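Local coordinates for carboxypeptidase 1 (Deinococcus radiodurans str. R1, PDB 5GIV), which probably acts as a zinc-dependent carboxypeptidase of the M32 family, removing amino acids one at a time from peptide C termini with broad specificity, at residues W32-F37 with E44-Q49; D154-Y159 with L367-L372; Y221-R226 with V246-R251; D407-F412 with Q420-G425. One frame throughout, in Å; residues are numbered along the deposited sequence.

Contact 1 of 4, residues W32-F37 with E44-Q49; sequences WDQSTF and EDRARQ
Arg-46 grips one carboxylate oxygen of Asp-33 with both terminal nitrogens, an end-on salt bridge between two consecutive helices. NH1 of Arg-46 lies 2.6 Å from OD2 of Asp-33, which accepts through its anti lone pair, the one turned away from OD1. NH2 of Arg-46 reaches the same OD2 at 2.9 Å, coming in well out of the carboxylate plane. The oxygen lies close to the guanidinium plane, but the two flat groups are turned 41° against each other, and because both nitrogens go to OD2 this is not the coplanar two-oxygen pair. Beside the bridge, NH1 also passes the backbone N of Gln-34.

Bends at chi2 (59°) and chi3 (53°) kink the arginine chain on its way to Asp-33 and turn NE of Arg-46 to within 3.0 Å of OE1 of Gln-49. That amide thereby limits rotation of the guanidinium, while its NE2 bonds to the backbone of Leu-241 in the second subunit. NH1 gains a further, weak bond to the carbonyl of Leu-30.

The other carboxylate oxygen of Asp-33, OD1, makes a salt bridge with Arg-247 of the second subunit. The buried aspartate therefore joins the helices 8-36 and 43-62 to each other and both to the dimer interface. With a guanidinium at each oxygen, Asp-33 is likely to remain ionised despite its burial.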
# COMPACT_ATOMS: atom_id res chain seq x y z
N TRP A 32 1.33 -1.76 -6.88
CA TRP A 32 0.49 -0.59 -6.67
C TRP A 32 1.17 0.41 -5.75
O TRP A 32 1.20 1.61 -6.04
CB TRP A 32 -0.86 -1.01 -6.09
CG TRP A 32 -1.70 0.15 -5.62
CD1 TRP A 32 -2.60 0.87 -6.36
CD2 TRP A 32 -1.72 0.72 -4.30
NE1 TRP A 32 -3.18 1.84 -5.58
CE2 TRP A 32 -2.65 1.77 -4.31
CE3 TRP A 32 -1.03 0.43 -3.12
CZ2 TRP A 32 -2.91 2.55 -3.19
CZ3 TRP A 32 -1.29 1.20 -2.00
CH2 TRP A 32 -2.22 2.24 -2.04
N ASP A 33 1.74 -0.07 -4.64
CA ASP A 33 2.44 0.83 -3.73
C ASP A 33 3.68 1.43 -4.39
O ASP A 33 4.01 2.60 -4.15
CB ASP A 33 2.81 0.07 -2.45
CG ASP A 33 3.64 0.90 -1.48
OD1 ASP A 33 3.06 1.76 -0.77
OD2 ASP A 33 4.88 0.69 -1.45
N GLN A 34 4.36 0.65 -5.24
CA GLN A 34 5.53 1.17 -5.95
C GLN A 34 5.18 2.38 -6.79
O GLN A 34 5.98 3.32 -6.92
CB GLN A 34 6.13 0.06 -6.81
CG GLN A 34 7.29 0.50 -7.67
CD GLN A 34 7.61 -0.52 -8.75
OE1 GLN A 34 6.72 -1.03 -9.44
NE2 GLN A 34 8.89 -0.84 -8.88
N SER A 35 3.99 2.39 -7.39
CA SER A 35 3.57 3.48 -8.25
C SER A 35 2.95 4.65 -7.50
O SER A 35 2.82 5.73 -8.08
CB SER A 35 2.56 2.97 -9.28
OG SER A 35 3.15 1.99 -10.10
N THR A 36 2.54 4.47 -6.25
CA THR A 36 1.81 5.51 -5.54
C THR A 36 2.63 6.14 -4.42
O THR A 36 2.74 7.36 -4.34
CB THR A 36 0.50 4.96 -4.97
OG1 THR A 36 0.78 3.81 -4.16
CG2 THR A 36 -0.45 4.56 -6.08
N PHE A 37 3.16 5.33 -3.50
CA PHE A 37 3.70 5.87 -2.26
C PHE A 37 5.13 5.47 -1.95
O PHE A 37 5.70 6.01 -1.00
CB PHE A 37 2.79 5.48 -1.09
CG PHE A 37 1.37 5.98 -1.25
CD1 PHE A 37 1.09 7.34 -1.21
CD2 PHE A 37 0.32 5.10 -1.47
CE1 PHE A 37 -0.21 7.81 -1.37
CE2 PHE A 37 -0.98 5.56 -1.63
CZ PHE A 37 -1.24 6.92 -1.57
N GLU A 44 15.25 0.02 -4.94
CA GLU A 44 16.02 -1.21 -5.14
C GLU A 44 15.47 -2.33 -4.28
O GLU A 44 15.32 -3.47 -4.75
CB GLU A 44 17.49 -0.96 -4.80
CG GLU A 44 18.38 -2.14 -5.15
CD GLU A 44 19.83 -1.93 -4.76
OE1 GLU A 44 20.49 -2.93 -4.39
OE2 GLU A 44 20.31 -0.77 -4.81
N ASP A 45 15.19 -2.04 -3.01
CA ASP A 45 14.67 -3.05 -2.11
C ASP A 45 13.30 -3.54 -2.57
O ASP A 45 13.00 -4.74 -2.49
CB ASP A 45 14.62 -2.47 -0.69
CG ASP A 45 16.01 -2.30 -0.08
OD1 ASP A 45 17.00 -2.78 -0.68
OD2 ASP A 45 16.12 -1.60 0.95
N ARG A 46 12.46 -2.64 -3.06
CA ARG A 46 11.15 -3.06 -3.53
C ARG A 46 11.28 -4.02 -4.71
O ARG A 46 10.53 -5.00 -4.81
CB ARG A 46 10.30 -1.85 -3.89
CG ARG A 46 8.96 -2.20 -4.50
CD ARG A 46 8.10 -3.09 -3.58
NE ARG A 46 7.93 -2.53 -2.24
CZ ARG A 46 7.01 -1.62 -1.91
NH1 ARG A 46 6.16 -1.16 -2.83
NH2 ARG A 46 6.94 -1.16 -0.67
N ALA A 47 12.23 -3.75 -5.61
CA ALA A 47 12.42 -4.62 -6.77
C ALA A 47 12.87 -6.02 -6.35
O ALA A 47 12.44 -7.03 -6.92
CB ALA A 47 13.43 -4.00 -7.74
N ARG A 48 13.72 -6.10 -5.33
CA ARG A 48 14.13 -7.42 -4.85
C ARG A 48 12.96 -8.12 -4.18
O ARG A 48 12.79 -9.34 -4.33
CB ARG A 48 15.32 -7.28 -3.90
CG ARG A 48 16.02 -8.58 -3.52
CD ARG A 48 17.18 -8.29 -2.58
NE ARG A 48 16.71 -7.60 -1.38
CZ ARG A 48 16.86 -6.31 -1.15
NH1 ARG A 48 17.51 -5.54 -2.01
NH2 ARG A 48 16.37 -5.77 -0.04
N GLN A 49 12.15 -7.38 -3.42
CA GLN A 49 10.93 -7.96 -2.85
C GLN A 49 10.02 -8.51 -3.94
O GLN A 49 9.51 -9.63 -3.83
CB GLN A 49 10.19 -6.92 -2.01
CG GLN A 49 10.91 -6.47 -0.75
CD GLN A 49 10.26 -5.24 -0.13
OE1 GLN A 49 9.37 -4.63 -0.72
NE2 GLN A 49 10.71 -4.87 1.07

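Contact 2 of 4, residues D154-Y159 with L367-L372; sequences DPLDYY and LEREML
Leu-156 and Leu-372 bury the most surface here, meeting methyl to methyl between the first turn of helix 155-163 and the last turn of helix 357-372. CD1 of Leu-372 comes 3.6 Å from CD1 of Leu-156 and packs equally close to its CB, the two side chains crossing at about a right angle. Leu-156 holds CG anti to the backbone N (chi1 -178°), which sends its branches out across the gap between the helices. The second branch, CD2, lies against the root of Arg-369, 4.0 Å from CB of that residue. The same methyl covers one face of the Arg-369 guanidinium, whose chain bends back at chi3.

No hydrogen bond spans the contact. Asp-154, the N-cap of the first helix, accepts from the backbone N of Leu-156 through OD1 at 2.8 Å and so fixes the start of the turn that carries the leucine. Leu-143, from helix 128-147, packs on Leu-372.

The short axes approach to 10.6 Å with their directions 136° apart, a spacing wide enough for leucine side chains to fill. This is apolar helix-to-helix packing between distant parts of the chain, in keeping with the mainly helical M32 carboxypeptidase fold.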
# COMPACT_ATOMS: atom_id res chain seq x y z
N ASP A 154 3.87 -18.43 -36.86
CA ASP A 154 4.33 -17.04 -36.84
C ASP A 154 4.49 -16.56 -35.40
O ASP A 154 3.51 -16.61 -34.64
CB ASP A 154 3.34 -16.16 -37.59
CG ASP A 154 3.82 -14.74 -37.75
OD1 ASP A 154 4.65 -14.28 -36.93
OD2 ASP A 154 3.39 -14.08 -38.72
N PRO A 155 5.67 -16.13 -34.98
CA PRO A 155 5.82 -15.67 -33.59
C PRO A 155 4.88 -14.53 -33.23
O PRO A 155 4.44 -14.43 -32.07
CB PRO A 155 7.29 -15.22 -33.51
CG PRO A 155 7.95 -15.80 -34.70
CD PRO A 155 6.90 -15.91 -35.76
N LEU A 156 4.53 -13.68 -34.19
CA LEU A 156 3.58 -12.61 -33.91
C LEU A 156 2.22 -13.18 -33.52
O LEU A 156 1.52 -12.61 -32.68
CB LEU A 156 3.47 -11.68 -35.11
CG LEU A 156 2.56 -10.46 -34.98
CD1 LEU A 156 2.92 -9.67 -33.73
CD2 LEU A 156 2.64 -9.56 -36.21
N ASP A 157 1.83 -14.30 -34.14
CA ASP A 157 0.58 -14.95 -33.77
C ASP A 157 0.61 -15.45 -32.33
O ASP A 157 -0.43 -15.51 -31.67
CB ASP A 157 0.27 -16.10 -34.72
CG ASP A 157 -0.26 -15.62 -36.05
OD1 ASP A 157 -0.87 -14.53 -36.08
OD2 ASP A 157 -0.07 -16.33 -37.06
N TYR A 158 1.78 -15.84 -31.83
CA TYR A 158 1.86 -16.20 -30.42
C TYR A 158 1.49 -15.02 -29.53
O TYR A 158 0.72 -15.16 -28.58
CB TYR A 158 3.26 -16.71 -30.07
CG TYR A 158 3.49 -16.79 -28.57
CD1 TYR A 158 2.91 -17.79 -27.81
CD2 TYR A 158 4.28 -15.85 -27.91
CE1 TYR A 158 3.11 -17.87 -26.45
CE2 TYR A 158 4.49 -15.92 -26.54
CZ TYR A 158 3.90 -16.94 -25.82
OH TYR A 158 4.09 -17.03 -24.46
N TYR A 159 2.03 -13.83 -29.85
CA TYR A 159 1.75 -12.65 -29.03
C TYR A 159 0.33 -12.13 -29.23
O TYR A 159 -0.33 -11.72 -28.27
CB TYR A 159 2.79 -11.56 -29.30
CG TYR A 159 4.12 -11.93 -28.71
CD1 TYR A 159 4.31 -11.95 -27.33
CD2 TYR A 159 5.19 -12.29 -29.52
CE1 TYR A 159 5.50 -12.32 -26.78
CE2 TYR A 159 6.40 -12.66 -28.97
CZ TYR A 159 6.55 -12.68 -27.60
OH TYR A 159 7.75 -13.04 -27.05
N LEU A 367 5.18 -2.00 -37.25
CA LEU A 367 6.60 -2.01 -36.93
C LEU A 367 6.98 -3.29 -36.20
O LEU A 367 8.08 -3.82 -36.40
CB LEU A 367 6.96 -0.78 -36.08
CG LEU A 367 6.85 0.59 -36.76
CD1 LEU A 367 6.86 1.72 -35.74
CD2 LEU A 367 7.98 0.79 -37.78
N GLU A 368 6.09 -3.78 -35.33
CA GLU A 368 6.32 -5.08 -34.70
C GLU A 368 6.38 -6.18 -35.75
O GLU A 368 7.25 -7.06 -35.68
CB GLU A 368 5.21 -5.38 -33.70
CG GLU A 368 5.22 -4.56 -32.42
CD GLU A 368 4.07 -4.95 -31.50
OE1 GLU A 368 3.07 -5.51 -32.00
OE2 GLU A 368 4.18 -4.70 -30.28
N ARG A 369 5.47 -6.16 -36.72
CA ARG A 369 5.47 -7.17 -37.77
C ARG A 369 6.80 -7.17 -38.51
O ARG A 369 7.40 -8.23 -38.72
CB ARG A 369 4.31 -6.93 -38.73
CG ARG A 369 4.10 -8.08 -39.71
CD ARG A 369 3.33 -7.67 -40.95
NE ARG A 369 1.92 -7.37 -40.69
CZ ARG A 369 1.01 -8.27 -40.35
NH1 ARG A 369 1.35 -9.55 -40.20
NH2 ARG A 369 -0.26 -7.90 -40.16
N GLU A 370 7.27 -5.99 -38.91
CA GLU A 370 8.54 -5.90 -39.64
C GLU A 370 9.71 -6.36 -38.78
O GLU A 370 10.61 -7.06 -39.27
CB GLU A 370 8.78 -4.47 -40.13
CG GLU A 370 7.81 -3.99 -41.20
CD GLU A 370 7.75 -4.94 -42.40
OE1 GLU A 370 6.64 -5.41 -42.74
OE2 GLU A 370 8.82 -5.23 -42.99
N MET A 371 9.71 -6.01 -37.49
CA MET A 371 10.83 -6.41 -36.64
C MET A 371 10.80 -7.91 -36.38
O MET A 371 11.84 -8.57 -36.41
CB MET A 371 10.82 -5.64 -35.32
CG MET A 371 11.29 -4.19 -35.43
SD MET A 371 11.40 -3.37 -33.82
CE MET A 371 9.70 -2.92 -33.52
N LEU A 372 9.62 -8.47 -36.12
CA LEU A 372 9.57 -9.90 -35.86
C LEU A 372 9.96 -10.71 -37.09
O LEU A 372 10.60 -11.76 -36.96
CB LEU A 372 8.18 -10.30 -35.36
CG LEU A 372 7.85 -9.93 -33.90
CD1 LEU A 372 6.43 -10.33 -33.56
CD2 LEU A 372 8.81 -10.61 -32.96

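Contact 3 of 4, residues Y221-R226 with V246-R251; sequences YGYDFR and VRITTR
Tyr-223 makes a buried side-chain-to-backbone contact with Val-246, joining the loop after helix 207-221 to the middle strand, 245-250, of a small three-stranded sheet. Its hydroxyl OH donates to the carbonyl O of Val-246. The separation as modelled, 2.5 Å, is very short, and its exact value is doubtful, although the pairing of the two groups is plain. The carbonyl oxygen approaches at the edge of the phenol, near the ring plane. A weak bond links the same hydroxyl to the carbonyl of Arg-229.

Ile-248, two residues further along the strand, supplies the apolar half of the contact. Its CD1 lies over one face of the Tyr-223 ring, while CG2 of Ile-248 stands 4.4 Å from CE1 of Tyr-223. The phenol reaches the strand because CG is anti to the backbone N (chi1 -175°). Phe-225 meets the ring at its edge: CD2 of Tyr-223 sits 3.7 Å above the Phe-225 plane, over the ring centre, an edge-to-face contact.

In the loop itself, OD1 of Asp-224 accepts from the backbone N of Arg-226 at 2.9 Å, closing an Asx turn, and OD2 of Asp-224 forms a salt bridge with Arg-227. Helix 257-275 lies alongside, with Ala-271 and Gln-275 touching Tyr-223.

The side chain of Ile-248 is about 4 Å from that of Glu-267, the predicted proton donor/acceptor, and about 10 Å from the zinc ion. A small sheet backing the helix that carries the HExxH motif is characteristic of the active-site region of such zinc metallopeptidases.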
# COMPACT_ATOMS: atom_id res chain seq x y z
N TYR A 221 -21.76 5.44 -11.90
CA TYR A 221 -21.57 4.35 -12.85
C TYR A 221 -21.81 3.00 -12.19
O TYR A 221 -22.40 2.09 -12.79
CB TYR A 221 -20.15 4.41 -13.44
CG TYR A 221 -19.94 5.33 -14.64
CD1 TYR A 221 -20.95 6.14 -15.12
CD2 TYR A 221 -18.71 5.35 -15.30
CE1 TYR A 221 -20.74 6.97 -16.23
CE2 TYR A 221 -18.50 6.16 -16.39
CZ TYR A 221 -19.51 6.97 -16.86
OH TYR A 221 -19.28 7.77 -17.96
N GLY A 222 -21.37 2.85 -10.93
CA GLY A 222 -21.49 1.59 -10.23
C GLY A 222 -20.20 1.13 -9.59
O GLY A 222 -20.13 -0.00 -9.09
N TYR A 223 -19.16 1.96 -9.63
CA TYR A 223 -17.91 1.60 -8.98
C TYR A 223 -18.12 1.54 -7.48
O TYR A 223 -18.73 2.45 -6.90
CB TYR A 223 -16.81 2.60 -9.32
CG TYR A 223 -15.45 2.24 -8.77
CD1 TYR A 223 -14.73 1.18 -9.31
CD2 TYR A 223 -14.87 2.96 -7.73
CE1 TYR A 223 -13.49 0.85 -8.81
CE2 TYR A 223 -13.63 2.63 -7.23
CZ TYR A 223 -12.94 1.57 -7.77
OH TYR A 223 -11.71 1.24 -7.29
N ASP A 224 -17.65 0.47 -6.85
CA ASP A 224 -17.92 0.18 -5.45
C ASP A 224 -16.70 0.57 -4.62
O ASP A 224 -15.71 -0.16 -4.58
CB ASP A 224 -18.26 -1.29 -5.28
CG ASP A 224 -18.73 -1.63 -3.88
OD1 ASP A 224 -18.70 -0.75 -2.99
OD2 ASP A 224 -19.13 -2.80 -3.66
N PHE A 225 -16.79 1.70 -3.93
CA PHE A 225 -15.65 2.12 -3.12
C PHE A 225 -15.47 1.27 -1.87
O PHE A 225 -14.42 1.35 -1.23
CB PHE A 225 -15.80 3.59 -2.73
CG PHE A 225 -15.44 4.54 -3.83
CD1 PHE A 225 -14.12 4.92 -4.05
CD2 PHE A 225 -16.43 5.06 -4.66
CE1 PHE A 225 -13.79 5.80 -5.07
CE2 PHE A 225 -16.10 5.95 -5.68
CZ PHE A 225 -14.78 6.31 -5.88
N ARG A 226 -16.43 0.41 -1.54
CA ARG A 226 -16.15 -0.55 -0.48
C ARG A 226 -15.25 -1.68 -0.98
O ARG A 226 -14.78 -2.48 -0.16
CB ARG A 226 -17.47 -1.04 0.12
CG ARG A 226 -18.26 0.15 0.71
CD ARG A 226 -19.55 -0.23 1.45
NE ARG A 226 -19.29 -0.59 2.85
CZ ARG A 226 -19.06 -1.83 3.25
NH1 ARG A 226 -18.85 -2.08 4.53
NH2 ARG A 226 -18.99 -2.80 2.35
N VAL A 246 -10.24 -3.64 -5.99
CA VAL A 246 -9.93 -3.28 -7.37
C VAL A 246 -9.66 -1.79 -7.41
O VAL A 246 -10.59 -0.97 -7.35
CB VAL A 246 -11.05 -3.68 -8.33
CG1 VAL A 246 -10.64 -3.37 -9.75
CG2 VAL A 246 -11.34 -5.16 -8.18
N ARG A 247 -8.38 -1.42 -7.49
CA ARG A 247 -7.97 -0.03 -7.33
C ARG A 247 -7.66 0.62 -8.68
O ARG A 247 -7.19 -0.04 -9.61
CB ARG A 247 -6.77 0.06 -6.41
CG ARG A 247 -7.00 -0.68 -5.10
CD ARG A 247 -6.01 -0.27 -4.02
NE ARG A 247 -6.22 -1.04 -2.80
CZ ARG A 247 -5.43 -1.00 -1.72
NH1 ARG A 247 -4.36 -0.21 -1.70
NH2 ARG A 247 -5.72 -1.74 -0.67
N ILE A 248 -7.91 1.92 -8.75
CA ILE A 248 -7.68 2.70 -9.95
C ILE A 248 -6.84 3.92 -9.59
O ILE A 248 -6.82 4.36 -8.44
CB ILE A 248 -9.00 3.12 -10.65
CG1 ILE A 248 -9.83 4.03 -9.74
CG2 ILE A 248 -9.83 1.90 -11.02
CD1 ILE A 248 -11.04 4.58 -10.44
N THR A 249 -6.13 4.45 -10.57
CA THR A 249 -5.36 5.67 -10.39
C THR A 249 -5.62 6.60 -11.56
O THR A 249 -5.95 6.16 -12.66
CB THR A 249 -3.85 5.39 -10.25
OG1 THR A 249 -3.35 4.82 -11.46
CG2 THR A 249 -3.58 4.44 -9.08
N THR A 250 -5.46 7.90 -11.31
CA THR A 250 -5.71 8.92 -12.31
C THR A 250 -4.61 9.97 -12.21
O THR A 250 -3.75 9.92 -11.32
CB THR A 250 -7.10 9.54 -12.14
OG1 THR A 250 -7.44 10.30 -13.32
CG2 THR A 250 -7.15 10.46 -10.90
N ARG A 251 -4.63 10.91 -13.15
CA ARG A 251 -3.65 11.98 -13.23
C ARG A 251 -4.37 13.28 -13.51
O ARG A 251 -5.22 13.34 -14.40
CB ARG A 251 -2.62 11.68 -14.32
CG ARG A 251 -1.85 12.87 -14.81
CD ARG A 251 -1.21 12.51 -16.14
NE ARG A 251 -2.22 12.14 -17.14
CZ ARG A 251 -1.98 11.33 -18.18
NH1 ARG A 251 -0.77 10.80 -18.34
NH2 ARG A 251 -2.96 11.06 -19.04

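Contact 4 of 4, residues D407-F412 with Q420-G425; sequences DVHWYF and QGYTIG
A single hydrogen bond carries this contact: NE2 of His-409 and OH of Tyr-422 lie 2.7 Å apart. Either could be the donor, and the bond is almost perfectly straight at 176°. The two side chains come from opposite directions, so their outer ends meet while the backbones stay far apart; the nearest CA atoms, those of His-409 and Gln-420, are separated by 12.2 Å.

The aromatic component is a meeting of rims. OH of Tyr-422 lies in the imidazole plane at its edge, and NE2 of His-409 lies likewise at the edge of the phenol. The rings are steeply turned, with planes at 76° and centroids 5.8 Å apart, and neither covers the face of the other. Both residues place CG anti to the carbonyl carbon (chi1 -58° in His-409), which aims the imidazole at the incoming phenol.

Charged groups form the next shell. Arg-349 makes a cation-pi interaction with Tyr-422 and also touches His-409, and its own charge is met by OD1 of Asp-407. The other oxygen of that aspartate, OD2, pairs with Arg-364. The side chain of Tyr-422 is about 4 Å from that of Glu-296, a zinc ligand, and about 5 Å from the zinc ion, which places this contact at the rim of the metal site.

Around it, Tyr-357 of helix 357-372 packs on Tyr-422, and Phe-419 meets the His-409 ring. Helix 420-439 thus presents its tyrosine beside the metal, while the loop after helix 381-393 brings the histidine, and helices 169-193 and 357-372 flank the start of helix 420-439.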
# COMPACT_ATOMS: atom_id res chain seq x y z
N ASP A 407 6.31 5.16 -26.01
CA ASP A 407 5.57 4.18 -25.22
C ASP A 407 6.52 3.22 -24.51
O ASP A 407 7.60 2.88 -25.01
CB ASP A 407 4.59 3.42 -26.11
CG ASP A 407 3.24 4.16 -26.26
OD1 ASP A 407 2.71 4.66 -25.24
OD2 ASP A 407 2.72 4.25 -27.40
N VAL A 408 6.11 2.80 -23.31
CA VAL A 408 6.95 1.93 -22.48
C VAL A 408 6.94 0.48 -22.94
O VAL A 408 7.84 -0.28 -22.56
CB VAL A 408 6.52 1.99 -21.00
CG1 VAL A 408 5.22 1.25 -20.78
CG2 VAL A 408 7.59 1.41 -20.11
N HIS A 409 5.97 0.07 -23.75
CA HIS A 409 5.71 -1.36 -23.94
C HIS A 409 6.97 -2.13 -24.37
O HIS A 409 7.35 -3.11 -23.72
CB HIS A 409 4.57 -1.56 -24.95
CG HIS A 409 3.29 -0.90 -24.54
ND1 HIS A 409 3.20 0.45 -24.27
CD2 HIS A 409 2.05 -1.41 -24.36
CE1 HIS A 409 1.96 0.75 -23.94
NE2 HIS A 409 1.24 -0.36 -23.98
N TRP A 410 7.63 -1.69 -25.44
CA TRP A 410 8.78 -2.42 -25.95
C TRP A 410 10.01 -2.33 -25.04
O TRP A 410 10.99 -3.04 -25.28
CB TRP A 410 9.16 -1.92 -27.34
CG TRP A 410 8.07 -2.07 -28.36
CD1 TRP A 410 7.02 -2.94 -28.32
CD2 TRP A 410 7.93 -1.33 -29.58
NE1 TRP A 410 6.23 -2.78 -29.43
CE2 TRP A 410 6.77 -1.80 -30.22
CE3 TRP A 410 8.67 -0.31 -30.19
CZ2 TRP A 410 6.33 -1.29 -31.44
CZ3 TRP A 410 8.23 0.20 -31.40
CH2 TRP A 410 7.07 -0.29 -32.01
N TYR A 411 9.98 -1.49 -24.01
CA TYR A 411 11.12 -1.35 -23.12
C TYR A 411 10.93 -2.04 -21.78
O TYR A 411 11.91 -2.21 -21.04
CB TYR A 411 11.43 0.14 -22.89
CG TYR A 411 11.61 0.89 -24.18
CD1 TYR A 411 12.83 0.89 -24.84
CD2 TYR A 411 10.55 1.57 -24.76
CE1 TYR A 411 13.00 1.56 -26.02
CE2 TYR A 411 10.71 2.24 -25.94
CZ TYR A 411 11.93 2.23 -26.57
OH TYR A 411 12.08 2.90 -27.76
N PHE A 412 9.70 -2.42 -21.44
CA PHE A 412 9.40 -3.12 -20.20
C PHE A 412 8.72 -4.45 -20.46
O PHE A 412 8.08 -5.02 -19.57
CB PHE A 412 8.52 -2.25 -19.30
CG PHE A 412 8.53 -2.66 -17.86
CD1 PHE A 412 9.55 -3.46 -17.35
CD2 PHE A 412 7.52 -2.25 -17.00
CE1 PHE A 412 9.56 -3.84 -16.02
CE2 PHE A 412 7.53 -2.63 -15.66
CZ PHE A 412 8.55 -3.43 -15.17
N GLN A 420 -2.48 -4.16 -30.29
CA GLN A 420 -3.74 -4.35 -31.01
C GLN A 420 -4.92 -4.49 -30.05
O GLN A 420 -6.06 -4.18 -30.44
CB GLN A 420 -3.68 -5.53 -31.99
CG GLN A 420 -3.68 -6.88 -31.36
CD GLN A 420 -2.35 -7.20 -30.76
OE1 GLN A 420 -1.34 -6.59 -31.11
NE2 GLN A 420 -2.34 -8.13 -29.82
N GLY A 421 -4.69 -4.93 -28.82
CA GLY A 421 -5.77 -4.98 -27.84
C GLY A 421 -6.46 -3.65 -27.63
O GLY A 421 -7.67 -3.61 -27.38
N TYR A 422 -5.72 -2.54 -27.71
CA TYR A 422 -6.35 -1.23 -27.55
C TYR A 422 -7.38 -0.99 -28.64
O TYR A 422 -8.47 -0.47 -28.38
CB TYR A 422 -5.29 -0.13 -27.58
CG TYR A 422 -4.26 -0.22 -26.47
CD1 TYR A 422 -4.61 -0.00 -25.15
CD2 TYR A 422 -2.93 -0.49 -26.76
CE1 TYR A 422 -3.68 -0.07 -24.14
CE2 TYR A 422 -1.98 -0.57 -25.76
CZ TYR A 422 -2.36 -0.36 -24.44
OH TYR A 422 -1.42 -0.44 -23.43
N THR A 423 -7.06 -1.37 -29.88
CA THR A 423 -8.00 -1.15 -30.97
C THR A 423 -9.13 -2.17 -30.93
O THR A 423 -10.29 -1.83 -31.21
CB THR A 423 -7.27 -1.20 -32.31
OG1 THR A 423 -6.48 -0.02 -32.46
CG2 THR A 423 -8.26 -1.30 -33.47
N ILE A 424 -8.81 -3.40 -30.57
CA ILE A 424 -9.85 -4.40 -30.36
C ILE A 424 -10.84 -3.91 -29.31
O ILE A 424 -12.05 -4.06 -29.47
CB ILE A 424 -9.20 -5.75 -29.99
CG1 ILE A 424 -8.28 -6.20 -31.13
CG2 ILE A 424 -10.26 -6.80 -29.67
CD1 ILE A 424 -7.48 -7.43 -30.80
N GLY A 425 -10.34 -3.31 -28.23
CA GLY A 425 -11.24 -2.76 -27.23
C GLY A 425 -12.12 -1.66 -27.78
O GLY A 425 -13.31 -1.58 -27.46

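In the fold
From the N terminus, contact 1 comes first and closes a six-residue connection between helices 8-36 and 43-62. Contact 2 then spans 207 residues, bringing helix 155-163 to the end of helix 357-372, and within this long excursion lies contact 3, which returns the strand 245-250 to the loop after helix 207-221. Contact 4 follows in series with a short closure, and no two contacts cross. Contacts 1 and 3 touch through Trp-32 and Arg-247, and both reach the second subunit. Contacts 2 and 4 are joined by a probable hydrogen bond between Glu-368 and Trp-410. Contacts 3 and 4 both lie near the zinc site without touching each other.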